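Local coordinates for HIAXHD3 (PDB 3ZXK), which probably removes alpha-L-arabinofuranosyl side chains from arabinoxylan as a family GH43 exo-acting hydrolase, a scaffold into which endo-xylanase activity has been engineered, at residues V12-H17 against A377-S382; T327-H332 against S342-L347; L356-V361 against K518-E523; L387-M392 against N452-I457; I461-T466 against R475-Y480. One frame throughout, in Å; residues are numbered along the deposited sequence.

Contact 1. Residues V12-H17 against A377-S382; sequences VLWEDH and AGPKAS
The indole of Trp14 lies over the Gly378-Pro379 dipeptide, one face covered by backbone at its five-membered end and by the proline ring at its six-membered end. Gly378 CA stands 3.5 Å from the centroid of the five-membered ring of Trp14, almost straight above it, a CH-pi contact made possible by the lack of a side chain at this glycine. Farther along, Pro379 CD stands 4.1 Å from the centroid of the six-membered ring of Trp14, and Pro379 CB reaches Trp14 CZ2 at 3.9 Å. With the peptide bond before Pro379 cis, both residues lie against the same face of the indole. On the Trp14 side, chi1 of -153° turns CG trans to the main-chain nitrogen and beside the carbonyl carbon, where the ring and Trp14 O both face 377-382. Trp14 O accepts from Gly378 N at 3.0 Å, in the carbonyl plane, and receives a CA-H...O contact from Ala377 CA at 3.2 Å. Trp14 is also the centre of an inverse gamma turn. Beside it, Glu15 CG packs on Ala377, while Glu15 OE2 bonds to Ser318. Next in the chain, Asp16 OD1 accepts from the backbone of Arg273, a residue of the glycan pocket. The arrangement is an interdomain junction, joining the five-bladed beta-propeller characteristic of GH43 catalytic domains to the concanavalin A-like beta-sandwich.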
# COMPACT_ATOMS: atom_id res chain seq x y z
N VAL A 12 13.85 2.45 -4.32
CA VAL A 12 13.39 3.62 -5.07
C VAL A 12 12.29 4.40 -4.34
O VAL A 12 12.16 5.61 -4.53
CB VAL A 12 12.99 3.28 -6.52
CG1 VAL A 12 14.19 2.72 -7.25
CG2 VAL A 12 11.82 2.30 -6.57
N LEU A 13 11.54 3.72 -3.47
CA LEU A 13 10.48 4.37 -2.70
C LEU A 13 10.45 3.65 -1.38
O LEU A 13 10.24 2.44 -1.35
CB LEU A 13 9.13 4.21 -3.42
CG LEU A 13 7.91 4.78 -2.66
CD1 LEU A 13 8.00 6.27 -2.40
CD2 LEU A 13 6.62 4.43 -3.39
N TRP A 14 10.70 4.36 -0.28
CA TRP A 14 10.76 3.70 1.01
C TRP A 14 9.43 3.77 1.70
O TRP A 14 9.31 4.33 2.81
CB TRP A 14 11.84 4.32 1.87
CG TRP A 14 12.39 3.35 2.88
CD1 TRP A 14 11.69 2.52 3.74
CD2 TRP A 14 13.80 3.11 3.16
NE1 TRP A 14 12.56 1.80 4.51
CE2 TRP A 14 13.85 2.10 4.20
CE3 TRP A 14 15.00 3.63 2.65
CZ2 TRP A 14 15.05 1.61 4.70
CZ3 TRP A 14 16.21 3.13 3.16
CH2 TRP A 14 16.23 2.15 4.16
N GLU A 15 8.41 3.24 1.05
CA GLU A 15 7.05 3.23 1.60
C GLU A 15 6.43 1.90 1.20
O GLU A 15 6.69 1.37 0.10
CB GLU A 15 6.21 4.40 1.06
CG GLU A 15 6.62 5.79 1.59
CD GLU A 15 5.71 6.93 1.11
OE1 GLU A 15 4.55 6.65 0.79
OE2 GLU A 15 6.17 8.12 1.05
N ASP A 16 5.59 1.35 2.08
CA ASP A 16 4.99 0.02 1.94
C ASP A 16 4.01 -0.04 0.75
O ASP A 16 2.89 0.43 0.86
CB ASP A 16 4.27 -0.29 3.25
CG ASP A 16 3.61 -1.62 3.27
OD1 ASP A 16 4.18 -2.59 2.73
OD2 ASP A 16 2.52 -1.71 3.89
N HIS A 17 4.43 -0.68 -0.35
CA HIS A 17 3.62 -0.80 -1.61
C HIS A 17 3.81 -2.20 -2.15
O HIS A 17 4.47 -2.42 -3.17
CB HIS A 17 3.94 0.33 -2.62
CG HIS A 17 3.18 1.62 -2.35
ND1 HIS A 17 1.85 1.74 -2.57
CD2 HIS A 17 3.60 2.83 -1.83
CE1 HIS A 17 1.44 2.98 -2.22
NE2 HIS A 17 2.52 3.65 -1.77
N ALA A 377 7.40 6.87 5.67
CA ALA A 377 8.57 6.78 4.80
C ALA A 377 9.81 6.49 5.63
O ALA A 377 9.97 7.00 6.72
CB ALA A 377 8.76 8.06 3.98
N GLY A 378 10.69 5.64 5.10
CA GLY A 378 11.83 5.18 5.86
C GLY A 378 13.13 5.83 5.45
O GLY A 378 13.20 6.49 4.42
N PRO A 379 14.18 5.57 6.23
CA PRO A 379 14.14 4.64 7.37
C PRO A 379 13.56 5.19 8.68
O PRO A 379 13.19 4.39 9.54
CB PRO A 379 15.62 4.27 7.56
CG PRO A 379 16.36 5.49 7.06
CD PRO A 379 15.56 5.99 5.89
N LYS A 380 13.50 6.53 8.82
CA LYS A 380 12.96 7.17 10.03
C LYS A 380 12.19 8.41 9.67
O LYS A 380 12.65 9.20 8.86
CB LYS A 380 14.08 7.56 11.02
CG LYS A 380 15.08 6.46 11.31
CD LYS A 380 16.05 6.92 12.39
CE LYS A 380 17.08 5.85 12.71
NZ LYS A 380 18.09 6.32 13.72
N ALA A 381 11.03 8.59 10.28
CA ALA A 381 10.19 9.76 10.01
C ALA A 381 9.37 10.15 11.21
O ALA A 381 8.99 9.30 12.03
CB ALA A 381 9.25 9.51 8.82
N SER A 382 9.07 11.44 11.26
CA SER A 382 8.23 11.98 12.31
C SER A 382 6.90 12.34 11.67
O SER A 382 6.89 12.95 10.61
CB SER A 382 8.89 13.24 12.87
OG SER A 382 8.16 13.72 13.95

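Contact 2. Residues T327-H332 against S342-L347; sequences TRFSEH and SKFTLL
Leu346 packs on Phe329 where strand 344-346, at one margin of the seven-stranded sheet of the C-terminal beta-sandwich, meets the irregular loop 327-332. Its CB is directed at that loop, and with chi1 at -77° CG continues the approach, setting the two methyl branches on different parts of the partner. The more engaged branch, Leu346 CD1, stands over the centre of the Phe329 ring, 4.2 Å from the centroid and only 3° off the normal. Leu346 CD1 also touches the main chain at Thr327 O (3.7 Å) and Arg328 C (3.7 Å). Leu346 CD2 instead reaches the rim of the ring, 4.0 Å from Phe329 CE1. Phe344, two residues earlier and likewise directed at the loop, meets another part of the same ring. The planes of Phe329 and Phe344 are inclined at 34°, neither stacked nor edge-to-face. Leu354 of the adjacent strand touches both phenyl groups, and Leu372 touches Phe329, so this surface contact continues inward as apolar packing. No hydrogen bond joins the two segments. The loop has its own ST turn, Ser330 OG accepting from His332 N at 3.2 Å. The two aromatic side chains come closest at Phe329 CE2 and Phe344 CE1, 3.7 Å apart.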
# COMPACT_ATOMS: atom_id res chain seq x y z
N THR A 327 -11.88 19.24 -1.80
CA THR A 327 -13.04 18.37 -1.68
C THR A 327 -12.71 16.89 -1.48
O THR A 327 -13.58 16.09 -1.10
CB THR A 327 -13.97 18.52 -2.91
OG1 THR A 327 -13.22 18.28 -4.10
CG2 THR A 327 -14.55 19.93 -2.97
N ARG A 328 -11.44 16.54 -1.70
CA ARG A 328 -10.99 15.16 -1.70
C ARG A 328 -9.72 15.03 -0.91
O ARG A 328 -8.97 15.99 -0.79
CB ARG A 328 -10.69 14.72 -3.14
CG ARG A 328 -11.84 14.84 -4.11
CD ARG A 328 -11.37 14.60 -5.54
NE ARG A 328 -10.60 13.36 -5.67
CZ ARG A 328 -11.12 12.15 -5.90
NH1 ARG A 328 -12.44 11.99 -6.01
NH2 ARG A 328 -10.32 11.10 -6.00
N PHE A 329 -9.46 13.84 -0.38
CA PHE A 329 -8.19 13.54 0.25
C PHE A 329 -7.07 13.46 -0.78
O PHE A 329 -7.28 13.06 -1.94
CB PHE A 329 -8.24 12.20 1.02
CG PHE A 329 -9.06 12.24 2.28
CD1 PHE A 329 -8.62 12.96 3.39
CD2 PHE A 329 -10.25 11.53 2.37
CE1 PHE A 329 -9.37 12.99 4.56
CE2 PHE A 329 -10.99 11.55 3.53
CZ PHE A 329 -10.55 12.27 4.64
N SER A 330 -5.87 13.81 -0.36
CA SER A 330 -4.70 13.47 -1.14
C SER A 330 -4.61 11.94 -1.28
O SER A 330 -5.25 11.17 -0.53
CB SER A 330 -3.43 14.00 -0.46
OG SER A 330 -2.96 13.04 0.45
N GLU A 331 -3.76 11.49 -2.21
CA GLU A 331 -3.67 10.08 -2.53
C GLU A 331 -2.90 9.32 -1.46
O GLU A 331 -2.82 8.10 -1.51
CB GLU A 331 -3.02 9.93 -3.91
CG GLU A 331 -3.94 10.34 -5.06
CD GLU A 331 -5.19 9.48 -5.07
OE1 GLU A 331 -5.06 8.23 -4.97
OE2 GLU A 331 -6.32 10.03 -5.18
N HIS A 332 -2.38 10.02 -0.46
CA HIS A 332 -1.62 9.35 0.61
C HIS A 332 -2.49 8.73 1.70
O HIS A 332 -2.02 7.85 2.44
CB HIS A 332 -0.64 10.32 1.27
CG HIS A 332 0.38 10.87 0.32
ND1 HIS A 332 1.47 10.18 -0.06
CD2 HIS A 332 0.42 12.07 -0.36
CE1 HIS A 332 2.16 10.89 -0.95
NE2 HIS A 332 1.51 12.06 -1.14
N SER A 342 -21.04 9.39 6.84
CA SER A 342 -21.93 10.32 7.52
C SER A 342 -21.21 10.98 8.73
O SER A 342 -21.74 11.92 9.34
CB SER A 342 -23.21 9.61 7.99
OG SER A 342 -22.99 8.82 9.16
N LYS A 343 -20.00 10.48 9.03
CA LYS A 343 -19.30 10.83 10.26
C LYS A 343 -17.98 11.59 10.05
O LYS A 343 -17.33 11.93 11.02
CB LYS A 343 -19.08 9.62 11.17
CG LYS A 343 -20.36 9.02 11.79
CD LYS A 343 -21.06 9.91 12.83
CE LYS A 343 -22.26 9.20 13.46
NZ LYS A 343 -23.41 9.05 12.53
N PHE A 344 -17.61 11.88 8.81
CA PHE A 344 -16.49 12.80 8.55
C PHE A 344 -16.85 13.81 7.47
O PHE A 344 -17.70 13.55 6.60
CB PHE A 344 -15.21 12.02 8.17
CG PHE A 344 -15.16 11.56 6.73
CD1 PHE A 344 -14.60 12.38 5.73
CD2 PHE A 344 -15.65 10.30 6.37
CE1 PHE A 344 -14.55 11.93 4.42
CE2 PHE A 344 -15.60 9.86 5.05
CZ PHE A 344 -15.06 10.69 4.07
N THR A 345 -16.18 14.96 7.51
CA THR A 345 -16.35 15.96 6.44
C THR A 345 -15.06 16.70 6.24
O THR A 345 -14.38 17.07 7.21
CB THR A 345 -17.42 17.02 6.82
OG1 THR A 345 -18.59 16.39 7.35
CG2 THR A 345 -17.80 17.81 5.58
N LEU A 346 -14.71 16.93 4.98
CA LEU A 346 -13.66 17.87 4.61
C LEU A 346 -14.34 19.24 4.46
O LEU A 346 -15.26 19.38 3.67
CB LEU A 346 -13.03 17.44 3.29
CG LEU A 346 -12.05 16.27 3.46
CD1 LEU A 346 -11.73 15.70 2.09
CD2 LEU A 346 -10.77 16.75 4.14
N LEU A 347 -13.87 20.24 5.21
CA LEU A 347 -14.60 21.52 5.40
C LEU A 347 -14.51 22.50 4.25
O LEU A 347 -15.36 23.41 4.14
CB LEU A 347 -14.07 22.23 6.64
CG LEU A 347 -14.45 21.52 7.93
CD1 LEU A 347 -13.64 22.07 9.10
CD2 LEU A 347 -15.95 21.63 8.20

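Contact 3. Residues L356-V361 against K518-E523; sequences LRTATV and KSLGGE
Segments 356-361 and 518-523 run antiparallel, pairing Arg357 with Glu523 at a non-hydrogen-bonded position before the chains part around two waters. Next to this pair, Thr358 N donates to Gly522 O at 3.0 Å. Arg357 and Glu523 lie side by side on one face of the sheet and end in a salt bridge, Arg357 NE to Glu523 OE1 at 3.0 Å. Glu523 CG sits between the backbone N and the carbonyl carbon (chi1 72°), and the chain extends from there alongside Arg357. The carboxylate is met on its syn side but 34° out of its plane; the two flat groups are turned 40° against each other. Beyond Gly522 solvent fills in for direct pairing. One water accepts from Thr358 OG1 and from Gly522 N while donating to Ser519 O; the other accepts from Gly521 N and donates to Thr358 O, 2.8 Å away. Leu520 sets its CD2 branch against the main chain of 358-360, Leu520 CD2 lying 3.6 Å from both Thr358 O and Thr360 N. Leu520 CD2 also meets Val361 CG2 at 3.7 Å, and Val361 CG1 rests against Lys518 O. Glu523 N also bonds with the backbone of Gly391. Such an arrangement is a connection at the rim of a beta-sandwich: the chain leaves strand 509-516 of one sheet, turns through 518-522 and enters strand 523-533 of the other beside strand 354-357.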
# COMPACT_ATOMS: atom_id res chain seq x y z
N LEU A 356 -13.69 14.73 12.15
CA LEU A 356 -13.94 13.33 12.49
C LEU A 356 -14.96 13.30 13.63
O LEU A 356 -14.62 13.68 14.79
CB LEU A 356 -12.65 12.64 12.94
CG LEU A 356 -11.51 12.47 11.93
CD1 LEU A 356 -10.28 11.81 12.59
CD2 LEU A 356 -12.00 11.61 10.77
N ARG A 357 -16.21 12.95 13.33
CA ARG A 357 -17.20 12.68 14.37
C ARG A 357 -17.04 11.27 14.87
O ARG A 357 -16.82 10.37 14.07
CB ARG A 357 -18.62 12.88 13.85
CG ARG A 357 -18.88 14.32 13.41
CD ARG A 357 -20.33 14.56 13.07
NE ARG A 357 -20.60 16.01 13.01
CZ ARG A 357 -21.72 16.52 12.54
NH1 ARG A 357 -22.68 15.72 12.05
NH2 ARG A 357 -21.85 17.84 12.53
N THR A 358 -17.13 11.03 16.18
CA THR A 358 -17.08 9.63 16.63
C THR A 358 -18.12 8.77 15.89
O THR A 358 -19.30 9.15 15.76
CB THR A 358 -17.26 9.52 18.15
OG1 THR A 358 -18.48 10.19 18.54
CG2 THR A 358 -16.10 10.21 18.86
N ALA A 359 -17.68 7.61 15.42
CA ALA A 359 -18.54 6.77 14.59
C ALA A 359 -18.85 5.43 15.24
O ALA A 359 -19.76 4.73 14.81
CB ALA A 359 -17.93 6.57 13.21
N THR A 360 -18.11 5.08 16.30
CA THR A 360 -18.26 3.78 16.97
C THR A 360 -18.15 3.95 18.47
O THR A 360 -17.28 4.69 18.96
CB THR A 360 -17.10 2.85 16.56
OG1 THR A 360 -17.03 2.78 15.13
CG2 THR A 360 -17.28 1.48 17.13
N VAL A 361 -19.00 3.25 19.20
CA VAL A 361 -18.89 3.15 20.67
C VAL A 361 -18.19 1.84 20.96
O VAL A 361 -18.69 0.77 20.64
CB VAL A 361 -20.29 3.20 21.36
CG1 VAL A 361 -20.18 2.93 22.86
CG2 VAL A 361 -20.96 4.53 21.05
N LYS A 518 -18.62 5.81 25.45
CA LYS A 518 -19.94 6.01 26.05
C LYS A 518 -21.03 6.20 25.03
O LYS A 518 -21.98 5.42 24.99
CB LYS A 518 -19.92 7.21 26.99
CG LYS A 518 -19.16 6.94 28.27
CD LYS A 518 -19.19 8.16 29.18
CE LYS A 518 -18.59 7.82 30.53
NZ LYS A 518 -19.30 6.68 31.15
N SER A 519 -20.91 7.25 24.22
CA SER A 519 -21.95 7.59 23.25
C SER A 519 -21.42 8.46 22.14
O SER A 519 -20.44 9.14 22.32
CB SER A 519 -23.10 8.31 23.95
OG SER A 519 -22.76 9.67 24.11
N LEU A 520 -22.10 8.44 21.00
CA LEU A 520 -21.70 9.30 19.90
C LEU A 520 -22.13 10.75 20.12
O LEU A 520 -22.85 11.05 21.07
CB LEU A 520 -22.25 8.77 18.57
CG LEU A 520 -22.00 7.28 18.31
CD1 LEU A 520 -22.64 6.91 16.98
CD2 LEU A 520 -20.50 6.95 18.29
N GLY A 521 -21.66 11.64 19.25
CA GLY A 521 -22.02 13.06 19.33
C GLY A 521 -20.80 13.95 19.36
O GLY A 521 -20.89 15.13 18.98
N GLY A 522 -19.67 13.40 19.80
CA GLY A 522 -18.40 14.14 19.85
C GLY A 522 -17.72 14.26 18.51
O GLY A 522 -18.02 13.52 17.56
N GLU A 523 -16.82 15.24 18.41
CA GLU A 523 -16.01 15.40 17.20
C GLU A 523 -14.73 16.14 17.48
O GLU A 523 -14.60 16.91 18.45
CB GLU A 523 -16.80 16.11 16.08
CG GLU A 523 -17.04 17.58 16.31
CD GLU A 523 -17.95 18.17 15.24
OE1 GLU A 523 -19.05 17.65 15.01
OE2 GLU A 523 -17.57 19.17 14.60
O HOH W 1 -18.96 11.05 21.03
O HOH W 2 -20.44 11.53 16.69

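Contact 4. Residues L387-M392 against N452-I457; sequences LDVRGM and NAQQDI
At the end of the central strand 380-388 of the seven-stranded sheet in the concanavalin A-like sandwich, the chain runs out against the short helix 451-455 and the start of strand 457-464. Leu387 and Ile457 form an antiparallel hydrogen-bonded pair, with Leu387 N to Ile457 O at 2.8 Å and Ile457 N to Leu387 O at 2.9 Å. The next bond goes to the helix instead: Val389 N donates to Gln454 O at 2.8 Å. On the inner side Ile457 CG2 touches both Leu387 CB and Val389 CG1, and Val389 CG2 packs on Gln454 CB, the two side chains crossing at about a right angle.

Asp388, itself buried, organises the turn that follows and holds the exposed Arg390. Asp388 OD1 takes both Arg390 N, completing an Asx turn, and Arg390 NE at 3.0 Å, while Asp388 OD2 receives Arg390 NH2 at 2.8 Å on its syn lone pair. This side-on grip with two nitrogens fixes the guanidinium and would probably favour the charged form of Asp388. The arginine chain bends at chi3 (-55°) to make it, and one guanidinium face is then covered by Gln455 CG, 3.7 Å from Arg390 CZ. Gln454 OE1 shares a water with Val389 O, and its NE2 bonds to Ile449 O. Asp456 turns away from the pairing to salt-bridge Arg386 and Lys527. The whole is a strand end closed by a type I turn from Val389 to Met392 and braced by a short helix, at the rim of a beta-sandwich.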
# COMPACT_ATOMS: atom_id res chain seq x y z
N LEU A 387 -4.53 19.23 15.84
CA LEU A 387 -5.97 19.02 16.11
C LEU A 387 -6.61 20.12 16.92
O LEU A 387 -5.94 20.77 17.73
CB LEU A 387 -6.23 17.68 16.81
CG LEU A 387 -5.78 16.43 16.06
CD1 LEU A 387 -4.38 16.02 16.50
CD2 LEU A 387 -6.79 15.33 16.30
N ASP A 388 -7.90 20.34 16.67
CA ASP A 388 -8.75 21.09 17.60
C ASP A 388 -9.71 20.06 18.26
O ASP A 388 -10.53 19.45 17.57
CB ASP A 388 -9.52 22.16 16.83
CG ASP A 388 -10.55 22.93 17.67
OD1 ASP A 388 -10.85 22.57 18.84
OD2 ASP A 388 -11.10 23.91 17.11
N VAL A 389 -9.59 19.86 19.57
CA VAL A 389 -10.35 18.78 20.21
C VAL A 389 -11.45 19.29 21.17
O VAL A 389 -11.97 18.54 22.00
CB VAL A 389 -9.44 17.77 20.97
CG1 VAL A 389 -8.43 17.13 20.01
CG2 VAL A 389 -8.75 18.44 22.14
N ARG A 390 -11.83 20.56 21.01
CA ARG A 390 -12.87 21.15 21.87
C ARG A 390 -14.20 20.41 21.78
O ARG A 390 -14.96 20.40 22.76
CB ARG A 390 -13.06 22.63 21.62
CG ARG A 390 -11.87 23.46 22.06
CD ARG A 390 -11.99 24.88 21.58
NE ARG A 390 -12.20 24.91 20.13
CZ ARG A 390 -12.66 25.96 19.46
NH1 ARG A 390 -12.96 27.07 20.11
NH2 ARG A 390 -12.82 25.90 18.14
N GLY A 391 -14.47 19.79 20.63
CA GLY A 391 -15.73 19.08 20.41
C GLY A 391 -15.83 17.69 21.03
O GLY A 391 -16.86 17.02 20.86
N MET A 392 -14.77 17.24 21.71
CA MET A 392 -14.87 15.93 22.38
C MET A 392 -15.93 15.91 23.47
O MET A 392 -16.14 16.92 24.18
CB MET A 392 -13.54 15.52 22.99
CG MET A 392 -12.49 15.29 21.93
SD MET A 392 -10.92 14.76 22.63
CE MET A 392 -11.20 13.02 22.89
N ASN A 452 -8.09 26.65 25.56
CA ASN A 452 -7.10 27.23 24.63
C ASN A 452 -6.14 26.19 24.07
O ASN A 452 -5.85 26.17 22.87
CB ASN A 452 -6.35 28.39 25.29
CG ASN A 452 -7.19 29.64 25.38
OD1 ASN A 452 -7.89 29.99 24.43
ND2 ASN A 452 -7.14 30.32 26.52
N ALA A 453 -5.66 25.30 24.94
CA ALA A 453 -4.81 24.19 24.53
C ALA A 453 -5.60 23.23 23.64
O ALA A 453 -5.05 22.71 22.65
CB ALA A 453 -4.30 23.45 25.76
N GLN A 454 -6.87 23.00 23.98
CA GLN A 454 -7.69 22.07 23.19
C GLN A 454 -7.88 22.54 21.77
O GLN A 454 -8.01 21.73 20.86
CB GLN A 454 -9.06 21.86 23.84
CG GLN A 454 -8.99 21.08 25.14
CD GLN A 454 -10.32 21.05 25.83
OE1 GLN A 454 -11.36 20.99 25.17
NE2 GLN A 454 -10.32 21.14 27.15
N GLN A 455 -7.89 23.86 21.58
CA GLN A 455 -8.13 24.42 20.25
C GLN A 455 -6.93 24.18 19.32
O GLN A 455 -7.09 24.21 18.11
CB GLN A 455 -8.52 25.90 20.34
CG GLN A 455 -9.03 26.57 19.06
CD GLN A 455 -7.91 26.94 18.09
OE1 GLN A 455 -6.82 27.34 18.50
NE2 GLN A 455 -8.19 26.81 16.79
N ASP A 456 -5.75 23.89 19.88
CA ASP A 456 -4.56 23.70 19.05
C ASP A 456 -3.57 22.79 19.74
O ASP A 456 -2.64 23.24 20.40
CB ASP A 456 -3.91 25.04 18.71
CG ASP A 456 -2.97 24.95 17.52
OD1 ASP A 456 -3.38 24.39 16.49
OD2 ASP A 456 -1.84 25.48 17.61
N ILE A 457 -3.79 21.49 19.58
CA ILE A 457 -2.89 20.49 20.15
C ILE A 457 -2.16 19.75 19.05
O ILE A 457 -2.76 19.35 18.05
CB ILE A 457 -3.64 19.51 21.08
CG1 ILE A 457 -2.68 18.48 21.68
CG2 ILE A 457 -4.76 18.78 20.33
CD1 ILE A 457 -3.18 17.89 22.97
O HOH W 3 -12.57 18.44 24.93

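Contact 5. Residues I461-T466 against R475-Y480; sequences IDADIT and RTTTFY
Arg475 reaches across the loop end of the hairpin formed by strands 457-464 and 476-482 to the main chain of Thr466, Arg475 NE donating to Thr466 O at 2.8 Å. The oxygen lies in the guanidinium plane, yet the donor stands 45° above the carbonyl plane, away from a lone pair. A bend at chi2 (-58°) brings the arginine over the loop, where Thr466 CG2 covers one guanidinium face and NH2 bonds to Pro467 O. Thr466 is itself placed by Asp464: Asp464 OD1 takes Thr466 N, making an Asx turn, and Thr466 OG1 at 2.6 Å on its syn lone pair. The other carboxylate oxygen, OD2, reaches Thr476 N through a water.

Farther into the hairpin the strands pair directly, Asp462 N to Thr478 O at 2.9 Å and Thr478 N to Asp462 O at 3.0 Å. On the Ile461 and Phe479 face, Ile461 CG1 runs alongside the phenyl group, while Ile461 CG2 presses tightly on Thr477 CG2 at 3.4 Å; Leu402 of the other sheet touches Thr477 and Phe479. On the face that carries Asp462 and Thr478, Thr478 OG1 and Tyr480 OH share a hydrogen bond of 2.7 Å beside Asp462, whose carboxylate takes Ser382 and Arg460.

Asp464 O and Thr477 OG1 are buried without a partner, a polar cost of the contact. Asp464 OD2 and Arg475 NE are 4.5 Å apart, with no N-H aimed at the oxygen; their attraction is through charge alone and would probably favour the ionised carboxylate. The loop end is thus held at Thr466 from both strands, by Asp464 at its nitrogen and hydroxyl and by Arg475 at its carbonyl.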
# COMPACT_ATOMS: atom_id res chain seq x y z
N ILE A 461 4.63 11.66 16.42
CA ILE A 461 5.08 10.27 16.50
C ILE A 461 6.43 10.18 15.78
O ILE A 461 6.52 10.44 14.56
CB ILE A 461 4.09 9.30 15.81
CG1 ILE A 461 2.69 9.33 16.45
CG2 ILE A 461 4.62 7.86 15.84
CD1 ILE A 461 1.66 8.52 15.68
N ASP A 462 7.49 9.81 16.49
CA ASP A 462 8.82 9.66 15.84
C ASP A 462 9.05 8.16 15.69
O ASP A 462 9.35 7.47 16.67
CB ASP A 462 9.96 10.27 16.68
CG ASP A 462 10.01 11.79 16.65
OD1 ASP A 462 9.03 12.40 16.17
OD2 ASP A 462 11.03 12.36 17.13
N ALA A 463 8.92 7.67 14.46
CA ALA A 463 9.02 6.24 14.18
C ALA A 463 10.31 5.83 13.52
O ALA A 463 10.77 6.43 12.57
CB ALA A 463 7.87 5.82 13.28
N ASP A 464 10.89 4.75 14.00
CA ASP A 464 12.06 4.18 13.35
C ASP A 464 11.62 2.89 12.67
O ASP A 464 11.19 1.93 13.34
CB ASP A 464 13.14 3.89 14.41
CG ASP A 464 14.43 3.33 13.79
OD1 ASP A 464 14.51 3.26 12.56
OD2 ASP A 464 15.36 2.94 14.53
N ILE A 465 11.67 2.88 11.34
CA ILE A 465 11.33 1.68 10.57
C ILE A 465 12.56 1.09 9.89
O ILE A 465 12.43 0.34 8.91
CB ILE A 465 10.14 1.87 9.57
CG1 ILE A 465 10.35 3.04 8.60
CG2 ILE A 465 8.85 2.05 10.38
CD1 ILE A 465 9.44 3.02 7.37
N THR A 466 13.74 1.41 10.39
CA THR A 466 14.96 0.79 9.84
C THR A 466 14.77 -0.74 9.82
O THR A 466 14.38 -1.30 10.83
CB THR A 466 16.19 1.14 10.70
OG1 THR A 466 16.32 2.56 10.78
CG2 THR A 466 17.48 0.55 10.09
N ARG A 475 12.70 -2.29 16.64
CA ARG A 475 12.85 -0.85 16.60
C ARG A 475 11.86 -0.19 17.56
O ARG A 475 10.89 -0.81 18.02
CB ARG A 475 12.56 -0.34 15.19
CG ARG A 475 13.40 -0.94 14.08
CD ARG A 475 14.89 -0.72 14.33
NE ARG A 475 15.69 -1.42 13.32
CZ ARG A 475 16.95 -1.80 13.50
NH1 ARG A 475 17.59 -1.55 14.64
NH2 ARG A 475 17.58 -2.45 12.53
N THR A 476 12.11 1.07 17.87
CA THR A 476 11.21 1.77 18.77
C THR A 476 10.71 3.09 18.19
O THR A 476 11.36 3.73 17.32
CB THR A 476 11.85 2.04 20.14
OG1 THR A 476 13.00 2.87 19.95
CG2 THR A 476 12.28 0.74 20.83
N THR A 477 9.54 3.48 18.69
CA THR A 477 8.89 4.75 18.39
C THR A 477 8.67 5.52 19.68
O THR A 477 8.35 4.93 20.73
CB THR A 477 7.53 4.50 17.71
OG1 THR A 477 7.76 4.01 16.38
CG2 THR A 477 6.69 5.79 17.62
N THR A 478 8.85 6.83 19.60
CA THR A 478 8.56 7.74 20.73
C THR A 478 7.45 8.74 20.39
O THR A 478 7.20 9.01 19.21
CB THR A 478 9.83 8.45 21.23
OG1 THR A 478 10.50 9.10 20.14
CG2 THR A 478 10.78 7.42 21.90
N PHE A 479 6.77 9.24 21.42
CA PHE A 479 5.60 10.09 21.26
C PHE A 479 5.79 11.42 22.00
O PHE A 479 6.38 11.46 23.09
CB PHE A 479 4.36 9.37 21.81
CG PHE A 479 4.00 8.10 21.06
CD1 PHE A 479 4.56 6.86 21.39
CD2 PHE A 479 3.07 8.14 20.02
CE1 PHE A 479 4.23 5.71 20.69
CE2 PHE A 479 2.73 6.99 19.33
CZ PHE A 479 3.32 5.77 19.64
N TYR A 480 5.28 12.50 21.40
CA TYR A 480 5.44 13.85 21.95
C TYR A 480 4.16 14.65 21.74
O TYR A 480 3.37 14.34 20.85
CB TYR A 480 6.57 14.59 21.21
CG TYR A 480 7.87 13.83 21.16
CD1 TYR A 480 8.02 12.77 20.25
CD2 TYR A 480 8.95 14.14 22.01
CE1 TYR A 480 9.17 12.05 20.19
CE2 TYR A 480 10.13 13.42 21.95
CZ TYR A 480 10.21 12.35 21.04
OH TYR A 480 11.32 11.56 20.91
O HOH W 4 12.16 6.33 17.03
O HOH W 5 14.85 1.94 17.08

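In the fold
From the N terminus, the chain passes 12-17 early in the propeller and returns to it only at 377-382, where contact 1 closes the longest loop and joins the catalytic domain to the sandwich. Contact 2 lies wholly within that loop, a short closure at 327-347. Contact 3 opens at 356-361, before contact 1 has closed, and ends only at 518-523, so the two cross. Contacts 4 and 5 both fall within the span of contact 3, one after the other, with 452-457 leading almost directly into 461-466. All five reach the same seven-stranded sheet: contacts 2 to 4 gather toward one end, where 2 touches 3 and 3 touches 4, whereas contact 5 adjoins contact 1 near the propeller.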